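Local coordinates for papillomavirus transcription factor E2 (Human papillomavirus type 18, PDB 1QQH), which regulates viral transcription and probably viral DNA replication, the fragment here being part of its N-terminal activation domain, at residues V54-D57 against D61-M64. The protein carries 1 engineered substitution. Sequence-based numbering, arbitrary orientation.
Sequences VYFD and DNCM
Phe56 reaches across to Asn62 and Met64 where strands 45-56 and 63-75 meet near the turn of their antiparallel hairpin. Its CB lies 3.5 Å from Asn62 ND2, a van der Waals contact in which the side chains cross at about a right angle, amide and ring planes 41° apart. Asparagine suits Asn62, whose left-handed backbone it readily adopts. CG of Phe56 is anti to the carbonyl carbon and beside the backbone N (chi1 -59°), which carries the ring along the second strand: CD1 comes 3.7 Å from Asn62 O, CE1 meets Met64 CB at 3.4 Å, and CZ, the tip, lies more loosely against Met64 CB at 4.2 Å. Met64 CG, in the ring plane, shares this edge before the flexible chain turns away; CG1 of beta-branched, buried Val54 rests over one face. Trp120, Tyr66 and Cys111 add to the surroundings.

Val54 N gives Met64 O a nearly straight bond (2.8 Å); the return from Met64 N to Val54 O is more bent (2.9 Å, 131°).

On the other face of the sheet, Cys63 SG, a polarisable sulfur on a short side chain, lies over the Tyr55 ring toward CE2 and CZ, 4.0 Å from its centroid. Two polar backbone bonds thus join the hairpin end, flanked by mainly dispersive contacts: Phe56's outer ring on Met64 and Val54, sulfur on Tyr55. Lys60's cation-pi contact with Tyr55 adds an electrostatic term.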
ATOM      1  N   VAL A  54      -5.096  15.967 -26.292  1.00 39.07           N
ATOM      2  CA  VAL A  54      -5.667  17.259 -26.617  1.00 39.18           C
ATOM      3  C   VAL A  54      -4.817  17.918 -27.688  1.00 41.16           C
ATOM      4  O   VAL A  54      -3.597  18.012 -27.555  1.00 40.89           O
ATOM      5  CB  VAL A  54      -5.711  18.186 -25.393  1.00 38.54           C
ATOM      6  CG1 VAL A  54      -6.226  19.557 -25.801  1.00 37.61           C
ATOM      7  CG2 VAL A  54      -6.608  17.586 -24.322  1.00 37.46           C
ATOM      8  N   TYR A  55      -5.468  18.354 -28.758  1.00 43.20           N
ATOM      9  CA  TYR A  55      -4.782  19.023 -29.855  1.00 45.89           C
ATOM     10  C   TYR A  55      -5.175  20.496 -29.823  1.00 46.08           C
ATOM     11  O   TYR A  55      -6.349  20.832 -29.971  1.00 44.66           O
ATOM     12  CB  TYR A  55      -5.191  18.412 -31.197  1.00 47.21           C
ATOM     13  CG  TYR A  55      -4.910  16.933 -31.308  1.00 50.06           C
ATOM     14  CD1 TYR A  55      -5.761  15.995 -30.729  1.00 52.07           C
ATOM     15  CD2 TYR A  55      -3.789  16.470 -31.986  1.00 51.63           C
ATOM     16  CE1 TYR A  55      -5.503  14.627 -30.828  1.00 53.17           C
ATOM     17  CE2 TYR A  55      -3.518  15.106 -32.092  1.00 53.59           C
ATOM     18  CZ  TYR A  55      -4.379  14.192 -31.513  1.00 53.81           C
ATOM     19  OH  TYR A  55      -4.115  12.844 -31.626  1.00 55.98           O
ATOM     20  N   PHE A  56      -4.193  21.366 -29.617  1.00 48.22           N
ATOM     21  CA  PHE A  56      -4.451  22.797 -29.560  1.00 51.22           C
ATOM     22  C   PHE A  56      -4.328  23.410 -30.939  1.00 54.66           C
ATOM     23  O   PHE A  56      -3.414  23.083 -31.695  1.00 55.21           O
ATOM     24  CB  PHE A  56      -3.491  23.464 -28.583  1.00 48.42           C
ATOM     25  CG  PHE A  56      -3.588  22.914 -27.195  1.00 46.08           C
ATOM     26  CD1 PHE A  56      -2.653  21.998 -26.729  1.00 45.54           C
ATOM     27  CD2 PHE A  56      -4.651  23.274 -26.369  1.00 45.62           C
ATOM     28  CE1 PHE A  56      -2.773  21.443 -25.463  1.00 44.68           C
ATOM     29  CE2 PHE A  56      -4.783  22.727 -25.103  1.00 43.99           C
ATOM     30  CZ  PHE A  56      -3.839  21.807 -24.649  1.00 45.47           C
ATOM     31  N   ASP A  57      -5.261  24.301 -31.254  1.00 59.29           N
ATOM     32  CA  ASP A  57      -5.302  24.948 -32.558  1.00 63.91           C
ATOM     33  C   ASP A  57      -5.626  23.819 -33.528  1.00 66.25           C
ATOM     34  O   ASP A  57      -5.977  22.719 -33.097  1.00 67.26           O
ATOM     35  CB  ASP A  57      -3.948  25.574 -32.898  1.00 64.63           C
ATOM     36  CG  ASP A  57      -3.404  26.437 -31.770  1.00 66.86           C
ATOM     37  OD1 ASP A  57      -4.115  27.364 -31.322  1.00 67.80           O
ATOM     38  OD2 ASP A  57      -2.260  26.188 -31.330  1.00 68.21           O
ATOM     39  N   ASP A  61       0.233  18.187 -34.303  1.00 76.21           N
ATOM     40  CA  ASP A  61       1.480  18.328 -33.565  1.00 75.50           C
ATOM     41  C   ASP A  61       1.102  19.212 -32.386  1.00 74.60           C
ATOM     42  O   ASP A  61      -0.012  19.739 -32.348  1.00 74.78           O
ATOM     43  CB  ASP A  61       2.546  19.026 -34.417  1.00 77.26           C
ATOM     44  CG  ASP A  61       2.874  18.260 -35.690  1.00 78.53           C
ATOM     45  OD1 ASP A  61       3.353  17.107 -35.590  1.00 79.55           O
ATOM     46  OD2 ASP A  61       2.653  18.815 -36.791  1.00 79.23           O
ATOM     47  N   ASN A  62       2.008  19.386 -31.427  1.00 73.13           N
ATOM     48  CA  ASN A  62       1.698  20.219 -30.267  1.00 71.29           C
ATOM     49  C   ASN A  62       0.582  19.523 -29.473  1.00 70.07           C
ATOM     50  O   ASN A  62      -0.217  20.166 -28.795  1.00 70.81           O
ATOM     51  CB  ASN A  62       1.259  21.616 -30.754  1.00 70.49           C
ATOM     52  CG  ASN A  62       0.750  22.511 -29.634  1.00 69.61           C
ATOM     53  OD1 ASN A  62       1.307  22.536 -28.537  1.00 69.33           O
ATOM     54  ND2 ASN A  62      -0.306  23.264 -29.918  1.00 68.41           N
ATOM     55  N   CYS A  63       0.554  18.196 -29.561  1.00 67.86           N
ATOM     56  CA  CYS A  63      -0.450  17.380 -28.883  1.00 65.62           C
ATOM     57  C   CYS A  63      -0.153  17.059 -27.414  1.00 63.17           C
ATOM     58  O   CYS A  63       0.734  16.262 -27.114  1.00 62.89           O
ATOM     59  CB  CYS A  63      -0.639  16.070 -29.650  1.00 66.41           C
ATOM     60  SG  CYS A  63      -1.642  14.825 -28.792  1.00 68.24           S
ATOM     61  N   MET A  64      -0.908  17.669 -26.505  1.00 59.86           N
ATOM     62  CA  MET A  64      -0.734  17.418 -25.079  1.00 56.81           C
ATOM     63  C   MET A  64      -1.495  16.177 -24.624  1.00 53.61           C
ATOM     64  O   MET A  64      -2.586  15.880 -25.116  1.00 52.25           O
ATOM     65  CB  MET A  64      -1.203  18.620 -24.256  1.00 59.96           C
ATOM     66  CG  MET A  64      -0.140  19.690 -24.065  1.00 63.79           C
ATOM     67  SD  MET A  64       1.268  19.077 -23.097  1.00 69.53           S
ATOM     68  CE  MET A  64       0.954  19.861 -21.481  1.00 66.40           C
TER